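PDB 4F4F: threonine synthase, which probably catalyses the pyridoxal-phosphate-dependent conversion of O-phospho-L-homoserine and water to L-threonine and phosphate, the last step of threonine biosynthesis. Local coordinates for residues E103-L108 and I394-A399; V257-G260 and D264-A267; I278-I283 and A407-L412; D289-T294 and S319-L324. All blocks are in the same frame, centred on the assembly; numbering follows the deposited sequence.

Contact 1. Residues E103-L108 and I394-A399; sequences EFVLEL and IGVKVA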
# COMPACT_ATOMS: atom_id res chain seq x y z
N GLU A 103 3.14 -22.48 -8.41
CA GLU A 103 2.78 -21.50 -7.42
C GLU A 103 4.04 -20.93 -6.81
O GLU A 103 4.95 -21.68 -6.44
CB GLU A 103 1.97 -22.16 -6.31
CG GLU A 103 1.53 -21.28 -5.16
CD GLU A 103 0.93 -22.13 -4.04
OE1 GLU A 103 -0.28 -22.51 -4.11
OE2 GLU A 103 1.70 -22.46 -3.11
N PHE A 104 4.06 -19.60 -6.70
CA PHE A 104 5.21 -18.84 -6.21
C PHE A 104 4.75 -17.77 -5.25
O PHE A 104 3.67 -17.17 -5.47
CB PHE A 104 5.89 -18.17 -7.40
CG PHE A 104 6.31 -19.14 -8.46
CD1 PHE A 104 5.40 -19.61 -9.38
CD2 PHE A 104 7.59 -19.62 -8.50
CE1 PHE A 104 5.77 -20.53 -10.35
CE2 PHE A 104 7.96 -20.56 -9.46
CZ PHE A 104 7.05 -21.01 -10.39
N VAL A 105 5.56 -17.47 -4.24
CA VAL A 105 5.26 -16.38 -3.33
C VAL A 105 6.20 -15.22 -3.69
O VAL A 105 7.40 -15.45 -3.87
CB VAL A 105 5.47 -16.84 -1.88
CG1 VAL A 105 5.52 -15.66 -0.95
CG2 VAL A 105 4.33 -17.79 -1.46
N LEU A 106 5.64 -14.03 -3.88
CA LEU A 106 6.42 -12.82 -4.16
C LEU A 106 6.63 -12.12 -2.81
O LEU A 106 5.68 -11.64 -2.20
CB LEU A 106 5.68 -11.85 -5.09
CG LEU A 106 6.47 -10.61 -5.55
CD1 LEU A 106 7.78 -11.03 -6.20
CD2 LEU A 106 5.62 -9.85 -6.55
N GLU A 107 7.88 -12.11 -2.36
CA GLU A 107 8.19 -11.59 -1.02
C GLU A 107 8.37 -10.08 -1.09
O GLU A 107 9.40 -9.58 -1.58
CB GLU A 107 9.45 -12.25 -0.50
CG GLU A 107 9.28 -13.75 -0.30
CD GLU A 107 10.48 -14.43 0.33
OE1 GLU A 107 11.63 -13.94 0.17
OE2 GLU A 107 10.25 -15.45 1.01
N LEU A 108 7.40 -9.36 -0.56
CA LEU A 108 7.47 -7.90 -0.53
C LEU A 108 8.00 -7.32 0.78
O LEU A 108 7.75 -6.14 1.11
CB LEU A 108 6.08 -7.34 -0.85
CG LEU A 108 5.48 -7.83 -2.17
CD1 LEU A 108 4.07 -7.22 -2.34
CD2 LEU A 108 6.42 -7.51 -3.34
N ILE A 394 -3.30 -15.79 4.12
CA ILE A 394 -4.60 -15.51 3.50
C ILE A 394 -4.49 -15.57 2.00
O ILE A 394 -5.27 -16.25 1.34
CB ILE A 394 -5.22 -14.18 4.00
CG1 ILE A 394 -5.59 -14.37 5.49
CG2 ILE A 394 -6.46 -13.79 3.18
CD1 ILE A 394 -6.12 -13.15 6.24
N GLY A 395 -3.52 -14.86 1.44
CA GLY A 395 -3.24 -14.97 0.02
C GLY A 395 -3.09 -16.38 -0.51
O GLY A 395 -3.65 -16.71 -1.56
N VAL A 396 -2.31 -17.22 0.17
CA VAL A 396 -2.09 -18.61 -0.29
C VAL A 396 -3.39 -19.41 -0.22
O VAL A 396 -3.79 -20.05 -1.18
CB VAL A 396 -0.96 -19.32 0.48
CG1 VAL A 396 -0.85 -20.78 0.06
CG2 VAL A 396 0.38 -18.61 0.27
N LYS A 397 -4.09 -19.33 0.90
CA LYS A 397 -5.37 -20.04 1.03
C LYS A 397 -6.34 -19.70 -0.14
O LYS A 397 -6.91 -20.59 -0.80
CB LYS A 397 -6.02 -19.69 2.38
CG LYS A 397 -7.29 -20.47 2.68
CD LYS A 397 -8.57 -19.88 2.15
CE LYS A 397 -9.77 -20.57 2.80
NZ LYS A 397 -11.07 -19.97 2.37
N VAL A 398 -6.54 -18.41 -0.36
CA VAL A 398 -7.51 -17.95 -1.36
C VAL A 398 -7.02 -18.28 -2.78
O VAL A 398 -7.81 -18.66 -3.65
CB VAL A 398 -7.81 -16.44 -1.19
CG1 VAL A 398 -8.64 -15.88 -2.34
CG2 VAL A 398 -8.47 -16.16 0.16
N ALA A 399 -5.71 -18.09 -3.02
CA ALA A 399 -5.11 -18.44 -4.32
C ALA A 399 -5.44 -19.89 -4.65
O ALA A 399 -5.85 -20.18 -5.75
CB ALA A 399 -3.61 -18.25 -4.29
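Val396 on helix 390-402 lies near Glu103 and Val105 of strand 103-107 and gives up more surface than either of them; of the three, Glu103 is the one that points across at the opposite segment. The two methyl groups of Val396 divide the work. CG2 meets Val105 CG2 at 4.4 Å, methyl against methyl, a loose apolar touch between the branches that in both valines lie beside the backbone N. The other methyl, CG1, approaches the carboxylate of Glu103, with OE2 4.4 Å from Val396 CG1. Glu103 reaches the helix by being stretched out: CG is anti to its backbone N (chi1 179°) and the next bond is also extended, which carries the acid group across from the strand to the helix. What fixes this carboxylate lies just outside the contact. OE2 forms a salt bridge with Arg400 NH2, one turn beyond Val396, and a hydrogen bond with Thr99 OG1 on strand 96-100, which probably compensates the buried charge; Val396 CG1 only skirts it. Val105 also touches Ala413 and Tyr386, and Val396 touches Thr376 of helix 370-384. The nearest CA atoms of the two segments, Val105 and Val396, are 8.3 Å apart, and little surface is buried between them. This is the layered packing of an alpha/beta fold, with a helix laid over one face of the mixed sheet near its 96-100 and 103-107 margin.

Contact 2. Residues V257-G260 and D264-A267; sequences VPTG and DIFA. With PLP (pyridoxal-5'-phosphate), chain C.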
# COMPACT_ATOMS: atom_id res chain seq x y z
N VAL A 257 -3.68 -11.30 -4.13
CA VAL A 257 -3.22 -10.21 -3.30
C VAL A 257 -4.01 -10.14 -2.00
O VAL A 257 -5.23 -9.88 -2.05
CB VAL A 257 -3.43 -8.89 -4.03
CG1 VAL A 257 -2.92 -7.73 -3.16
CG2 VAL A 257 -2.75 -8.92 -5.39
N PRO A 258 -3.34 -10.34 -0.85
CA PRO A 258 -4.03 -10.09 0.39
C PRO A 258 -4.31 -8.61 0.47
O PRO A 258 -3.39 -7.80 0.36
CB PRO A 258 -3.03 -10.59 1.49
CG PRO A 258 -1.88 -11.20 0.78
CD PRO A 258 -1.92 -10.67 -0.63
N THR A 259 -5.59 -8.24 0.55
CA THR A 259 -6.06 -6.90 0.15
C THR A 259 -6.83 -6.28 1.31
O THR A 259 -7.63 -6.94 1.95
CB THR A 259 -7.02 -7.02 -1.06
OG1 THR A 259 -6.27 -7.35 -2.24
CG2 THR A 259 -7.81 -5.75 -1.33
N GLY A 260 -6.55 -5.01 1.56
CA GLY A 260 -7.32 -4.20 2.48
C GLY A 260 -7.90 -3.05 1.70
O GLY A 260 -9.08 -3.08 1.32
N ASP A 264 -2.83 -2.07 -3.68
CA ASP A 264 -1.94 -3.13 -4.16
C ASP A 264 -2.47 -3.83 -5.40
O ASP A 264 -1.85 -3.80 -6.48
CB ASP A 264 -1.61 -4.16 -3.03
CG ASP A 264 -2.82 -4.65 -2.18
OD1 ASP A 264 -4.09 -4.60 -2.57
OD2 ASP A 264 -2.46 -5.17 -1.05
N ILE A 265 -3.65 -4.42 -5.27
CA ILE A 265 -4.24 -5.11 -6.40
C ILE A 265 -4.62 -4.14 -7.52
O ILE A 265 -4.56 -4.52 -8.70
CB ILE A 265 -5.42 -6.03 -5.98
CG1 ILE A 265 -5.61 -7.12 -7.04
CG2 ILE A 265 -6.68 -5.21 -5.71
CD1 ILE A 265 -6.73 -8.13 -6.73
N PHE A 266 -4.99 -2.91 -7.17
CA PHE A 266 -5.27 -1.93 -8.23
C PHE A 266 -4.02 -1.69 -9.08
O PHE A 266 -4.13 -1.53 -10.28
CB PHE A 266 -5.90 -0.61 -7.73
CG PHE A 266 -6.40 0.25 -8.87
CD1 PHE A 266 -7.62 0.03 -9.43
CD2 PHE A 266 -5.57 1.25 -9.42
CE1 PHE A 266 -8.06 0.77 -10.55
CE2 PHE A 266 -5.98 2.00 -10.51
CZ PHE A 266 -7.23 1.76 -11.08
N ALA A 267 -2.83 -1.70 -8.48
CA ALA A 267 -1.56 -1.60 -9.21
C ALA A 267 -1.33 -2.74 -10.18
O ALA A 267 -0.78 -2.52 -11.28
CB ALA A 267 -0.36 -1.48 -8.25
N1 PLP C . -1.03 -7.03 4.02
C2 PLP C . -0.20 -6.26 4.82
C2A PLP C . 0.94 -6.83 5.65
C3 PLP C . -0.38 -4.78 4.86
O3 PLP C . 0.46 -4.02 5.64
C4 PLP C . -1.51 -4.22 4.03
C4A PLP C . -1.81 -2.75 3.97
C5 PLP C . -2.34 -5.13 3.21
C6 PLP C . -2.03 -6.51 3.25
C5A PLP C . -3.46 -4.54 2.32
O4P PLP C . -2.98 -3.64 1.24
P PLP C . -3.92 -2.69 0.29
O1P PLP C . -4.99 -3.61 -0.26
O2P PLP C . -4.44 -1.63 1.24
O3P PLP C . -3.04 -2.09 -0.79
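The phosphate-binding loop of this pyridoxal-phosphate enzyme runs from the end of strand 253-258 into the start of helix 263-274, and the contact joins its two flanks. Val257 points at the helix: its CG2 packs on Ile265 CG1 at 3.8 Å, the two side chains meeting at a slant. Thr259 OG1 lies near Ile265 CB, while that hydroxyl is tied back to its own strand by a 2.7 Å hydrogen bond from Thr259 OG1 to Val257 O, approaching from above the carbonyl plane. Strand, loop and helix form the first half of a beta-alpha-beta unit that strand 278-285 completes, and the cofactor phosphate sits at the N-terminal end of the helix, where the helix dipole probably favours an anion. Backbone amides from both flanks grip it. Gly260 N donates to PLP O1P at 2.8 Å (154°), and Asp264 N donates to PLP O3P at 2.9 Å (152°); Asn261 N and Phe262 N of the intervening turn also bind the cofactor. The carboxylate of Asp264 is folded back between its backbone N and carbonyl carbon (chi1 46°). That placement brings it improbably close to the phosphate and to Val257 CG1, so the modelled position of the acid group is doubtful. On the strand side, Pro258 O approaches PLP C6 at 3.4 Å, beside the pyridine ring.

Contact 3. Residues I278-I283 and A407-L412; sequences IEQLII and APMVVL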
# COMPACT_ATOMS: atom_id res chain seq x y z
N ILE A 278 -2.00 -10.78 -17.95
CA ILE A 278 -2.42 -11.27 -16.65
C ILE A 278 -3.69 -12.05 -16.87
O ILE A 278 -4.57 -11.64 -17.66
CB ILE A 278 -2.61 -10.11 -15.63
CG1 ILE A 278 -1.24 -9.56 -15.20
CG2 ILE A 278 -3.37 -10.53 -14.39
CD1 ILE A 278 -1.31 -8.33 -14.32
N GLU A 279 -3.78 -13.18 -16.21
CA GLU A 279 -4.95 -14.04 -16.34
C GLU A 279 -5.92 -13.66 -15.22
O GLU A 279 -6.83 -12.87 -15.45
CB GLU A 279 -4.51 -15.52 -16.35
CG GLU A 279 -5.62 -16.57 -16.24
CD GLU A 279 -5.14 -17.99 -16.60
OE1 GLU A 279 -5.09 -18.96 -15.75
OE2 GLU A 279 -4.82 -18.14 -17.78
N GLN A 280 -5.67 -14.11 -14.00
CA GLN A 280 -6.54 -13.75 -12.88
C GLN A 280 -5.88 -12.74 -11.96
O GLN A 280 -4.64 -12.81 -11.72
CB GLN A 280 -6.83 -14.97 -12.03
CG GLN A 280 -7.73 -16.04 -12.67
CD GLN A 280 -7.98 -17.20 -11.71
OE1 GLN A 280 -7.15 -18.10 -11.56
NE2 GLN A 280 -9.13 -17.19 -11.07
N LEU A 281 -6.69 -11.83 -11.46
CA LEU A 281 -6.36 -11.00 -10.32
C LEU A 281 -7.33 -11.41 -9.21
O LEU A 281 -8.55 -11.37 -9.41
CB LEU A 281 -6.50 -9.51 -10.66
CG LEU A 281 -5.51 -8.89 -11.63
CD1 LEU A 281 -6.01 -7.53 -12.12
CD2 LEU A 281 -4.13 -8.76 -10.96
N ILE A 282 -6.80 -11.88 -8.09
CA ILE A 282 -7.66 -12.48 -7.05
C ILE A 282 -7.48 -11.67 -5.78
O ILE A 282 -6.35 -11.47 -5.29
CB ILE A 282 -7.32 -13.97 -6.82
CG1 ILE A 282 -7.42 -14.75 -8.14
CG2 ILE A 282 -8.25 -14.56 -5.77
CD1 ILE A 282 -7.14 -16.25 -8.03
N ILE A 283 -8.61 -11.18 -5.27
CA ILE A 283 -8.67 -10.42 -4.04
C ILE A 283 -8.77 -11.41 -2.91
O ILE A 283 -9.69 -12.25 -2.90
CB ILE A 283 -9.94 -9.50 -4.02
CG1 ILE A 283 -10.00 -8.55 -5.25
CG2 ILE A 283 -10.04 -8.77 -2.69
CD1 ILE A 283 -11.39 -8.06 -5.65
N ALA A 407 -2.30 -20.80 -15.92
CA ALA A 407 -1.30 -19.78 -15.59
C ALA A 407 -0.60 -20.07 -14.27
O ALA A 407 -1.23 -20.54 -13.32
CB ALA A 407 -1.93 -18.40 -15.55
N PRO A 408 0.69 -19.71 -14.17
CA PRO A 408 1.35 -19.72 -12.88
C PRO A 408 0.74 -18.68 -11.95
O PRO A 408 0.35 -17.58 -12.39
CB PRO A 408 2.77 -19.28 -13.21
CG PRO A 408 2.63 -18.48 -14.45
CD PRO A 408 1.57 -19.15 -15.22
N MET A 409 0.65 -19.05 -10.67
CA MET A 409 0.09 -18.17 -9.64
C MET A 409 1.20 -17.58 -8.78
O MET A 409 2.04 -18.30 -8.21
CB MET A 409 -0.87 -18.98 -8.75
CG MET A 409 -1.54 -18.16 -7.65
SD MET A 409 -2.50 -16.77 -8.27
CE MET A 409 -3.93 -17.63 -8.90
N VAL A 410 1.17 -16.27 -8.65
CA VAL A 410 2.03 -15.54 -7.78
C VAL A 410 1.18 -14.98 -6.66
O VAL A 410 0.18 -14.25 -6.91
CB VAL A 410 2.69 -14.41 -8.54
CG1 VAL A 410 3.54 -13.57 -7.58
CG2 VAL A 410 3.54 -14.96 -9.71
N VAL A 411 1.52 -15.35 -5.44
CA VAL A 411 0.82 -14.87 -4.26
C VAL A 411 1.73 -13.83 -3.62
O VAL A 411 2.88 -14.11 -3.33
CB VAL A 411 0.58 -16.01 -3.24
CG1 VAL A 411 -0.19 -15.51 -2.03
CG2 VAL A 411 -0.13 -17.20 -3.88
N LEU A 412 1.20 -12.66 -3.38
CA LEU A 412 1.94 -11.58 -2.72
C LEU A 412 2.04 -11.85 -1.22
O LEU A 412 1.01 -11.97 -0.51
CB LEU A 412 1.27 -10.22 -2.97
CG LEU A 412 1.56 -9.45 -4.26
CD1 LEU A 412 1.52 -10.33 -5.49
CD2 LEU A 412 0.74 -8.14 -4.39
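Ile282 CD1 and Met409 CE meet at 3.6 Å, methyl to methyl, with the two side chains running at about a right angle. The methionine arrives there by a hooked path: CG lies anti to the backbone N, then the chain bends at chi2 (59°) and again at chi3 (75°), swinging CE toward the other strand. Gln280 OE1 comes within 4.2 Å of the same methyl group, Met409 CE. At the other end of the contact, Glu279 lies over Ala407. Its extended side chain brings OE1 to 3.2 Å from Ala407 CB, and Ala407 N gives Glu279 OE1 a weak hydrogen bond of 3.3 Å, with an N-H...O angle of 151°. The two strands are not neighbours. In the mixed sheet of the cofactor-binding alpha/beta core, strand 253-258 runs between them, parallel to both, and the side chains of Glu279, Ile282, Ala407 and Met409 bridge over it on one face, touching Ser254 and Thr256 on the way. Further out, helix 390-402 and the residues after it cover this face, with Val398 and Lys402 against Ile282, and Ala399 and Ala403 against Met409. The amide of Gln280 is held at both ends by the C-terminal end of that helix and what follows it, OE1 accepting from Ser404 N and NE2 donating to Lys402 O, which fixes the orientation of the amide beside the methionine methyl.

Contact 4. Residues D289-T294 and S319-L324; sequences DILSRT and SNFERL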
# COMPACT_ATOMS: atom_id res chain seq x y z
N ASP A 289 -14.95 -8.95 4.89
CA ASP A 289 -14.99 -9.49 3.55
C ASP A 289 -15.90 -8.69 2.62
O ASP A 289 -16.42 -9.24 1.64
CB ASP A 289 -15.42 -10.96 3.64
CG ASP A 289 -16.86 -11.14 4.11
OD1 ASP A 289 -17.51 -10.23 4.68
OD2 ASP A 289 -17.35 -12.26 3.89
N ILE A 290 -16.03 -7.39 2.88
CA ILE A 290 -16.84 -6.51 2.03
C ILE A 290 -16.54 -6.73 0.55
O ILE A 290 -17.46 -6.85 -0.25
CB ILE A 290 -16.70 -5.00 2.41
CG1 ILE A 290 -17.81 -4.19 1.71
CG2 ILE A 290 -15.30 -4.42 2.13
CD1 ILE A 290 -17.89 -2.78 2.24
N LEU A 291 -15.26 -6.88 0.21
CA LEU A 291 -14.88 -7.03 -1.20
C LEU A 291 -15.32 -8.38 -1.75
O LEU A 291 -15.78 -8.48 -2.89
CB LEU A 291 -13.39 -6.82 -1.39
CG LEU A 291 -12.85 -5.39 -1.08
CD1 LEU A 291 -11.32 -5.38 -1.07
CD2 LEU A 291 -13.36 -4.38 -2.09
N SER A 292 -15.16 -9.44 -0.97
CA SER A 292 -15.65 -10.74 -1.37
C SER A 292 -17.19 -10.72 -1.54
O SER A 292 -17.71 -11.15 -2.56
CB SER A 292 -15.22 -11.80 -0.33
OG SER A 292 -15.65 -13.09 -0.74
N ARG A 293 -17.91 -10.16 -0.56
CA ARG A 293 -19.35 -10.05 -0.68
C ARG A 293 -19.75 -9.21 -1.89
O ARG A 293 -20.78 -9.49 -2.54
CB ARG A 293 -19.97 -9.45 0.57
CG ARG A 293 -19.83 -10.38 1.79
CD ARG A 293 -20.47 -9.78 3.03
NE ARG A 293 -19.68 -8.73 3.72
CZ ARG A 293 -19.97 -7.43 3.74
NH1 ARG A 293 -20.99 -6.95 3.02
NH2 ARG A 293 -19.22 -6.59 4.45
N THR A 294 -18.97 -8.18 -2.18
CA THR A 294 -19.24 -7.33 -3.33
C THR A 294 -19.12 -8.11 -4.62
O THR A 294 -19.98 -8.02 -5.47
CB THR A 294 -18.30 -6.08 -3.38
OG1 THR A 294 -18.57 -5.26 -2.24
CG2 THR A 294 -18.57 -5.27 -4.66
N SER A 319 -10.46 1.75 0.63
CA SER A 319 -10.30 3.14 0.21
C SER A 319 -10.04 3.33 -1.30
O SER A 319 -10.51 4.29 -1.89
CB SER A 319 -9.20 3.81 1.03
OG SER A 319 -7.92 3.35 0.59
N ASN A 320 -9.36 2.41 -1.95
CA ASN A 320 -9.08 2.55 -3.38
C ASN A 320 -10.02 1.80 -4.30
O ASN A 320 -9.85 1.84 -5.51
CB ASN A 320 -7.65 2.12 -3.65
CG ASN A 320 -6.66 3.07 -3.05
OD1 ASN A 320 -6.60 4.21 -3.46
ND2 ASN A 320 -5.90 2.63 -2.06
N PHE A 321 -11.01 1.11 -3.73
CA PHE A 321 -12.00 0.40 -4.58
C PHE A 321 -12.67 1.36 -5.58
O PHE A 321 -12.97 0.98 -6.72
CB PHE A 321 -13.04 -0.29 -3.71
CG PHE A 321 -13.97 -1.20 -4.46
CD1 PHE A 321 -13.49 -2.25 -5.22
CD2 PHE A 321 -15.33 -1.02 -4.37
CE1 PHE A 321 -14.36 -3.10 -5.89
CE2 PHE A 321 -16.20 -1.84 -5.05
CZ PHE A 321 -15.72 -2.89 -5.80
N GLU A 322 -12.86 2.60 -5.16
CA GLU A 322 -13.39 3.67 -6.01
C GLU A 322 -12.64 3.83 -7.32
O GLU A 322 -13.27 4.14 -8.33
CB GLU A 322 -13.45 5.02 -5.25
CG GLU A 322 -13.92 6.21 -6.09
CD GLU A 322 -14.08 7.50 -5.30
OE1 GLU A 322 -14.05 7.46 -4.04
OE2 GLU A 322 -14.26 8.53 -5.94
N ARG A 323 -11.33 3.59 -7.33
CA ARG A 323 -10.58 3.69 -8.57
C ARG A 323 -11.06 2.60 -9.53
O ARG A 323 -11.29 2.88 -10.73
CB ARG A 323 -9.07 3.62 -8.33
CG ARG A 323 -8.47 4.91 -7.84
CD ARG A 323 -6.98 4.77 -7.54
NE ARG A 323 -6.29 6.06 -7.53
CZ ARG A 323 -5.91 6.72 -6.44
NH1 ARG A 323 -6.11 6.25 -5.21
NH2 ARG A 323 -5.32 7.90 -6.55
N LEU A 324 -11.28 1.39 -9.03
CA LEU A 324 -11.79 0.35 -9.92
C LEU A 324 -13.22 0.64 -10.34
O LEU A 324 -13.59 0.38 -11.51
CB LEU A 324 -11.68 -1.05 -9.32
CG LEU A 324 -12.28 -2.22 -10.14
CD1 LEU A 324 -11.63 -2.33 -11.52
CD2 LEU A 324 -12.14 -3.52 -9.39
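One face of the Phe321 ring is taken by Leu291, whose CD2 stands 3.8 Å above the ring plane, displaced toward CD1. Leu291 CD2 is 4.1 Å from the centroid of the Phe321 ring, 23° off its normal, a CH-pi contact. Thr294 CG2 approaches the far end of the same ring obliquely, 3.9 Å from Phe321 CZ. Tyr300 also meets this ring, its plane nearly parallel. Phe321 reaches across with CG anti to its backbone N (chi1 -172°), and helices 290-297 and 321-328 touch through these side chains. Leu291 also touches Thr259 and lies close to Phe262, so this helix pair backs the cofactor phosphate loop. The guanidinium of Arg293 is engaged elsewhere: Ile290 CA lies over one of its faces, the N-cap residue Asp289 places OD1 at its edge, in plane, in a salt bridge of 2.8 Å to NE, and NH1 hydrogen-bonds to Glu301 O. Thr294 OG1 and Thr294 N donate to Ile290 O from opposite faces of the carbonyl plane, the OG1 bond being 2.8 Å long. With its rotation set by that bond, the threonine presents its methyl to the ring, and the helix-helix interface is apolar, the hydroxyl being satisfied within its own helix.

Contacts 1, 2 and 3 reach the mixed sheet that runs 103-107, 409-413, 253-258, 278-285 through its middle, and their centres lie 9 to 12 Å apart. Contacts 1 and 3 are joined by probable backbone hydrogen bonds between strands 103-107 and 409-413; contact 2 joins contact 3 through Val257 N and Ile282 O. Contact 4 lies off the sheet, about 10 Å from contact 2 between centres, and touches it where Leu291 meets Thr259. Along the chain, contacts 2 and 4 follow in series between the two halves of contact 1, whose segments alternate with those of contact 3. Contact 2 holds the phosphate loop, contact 4 beside it; contacts 1 and 3 lie farther from the cofactor.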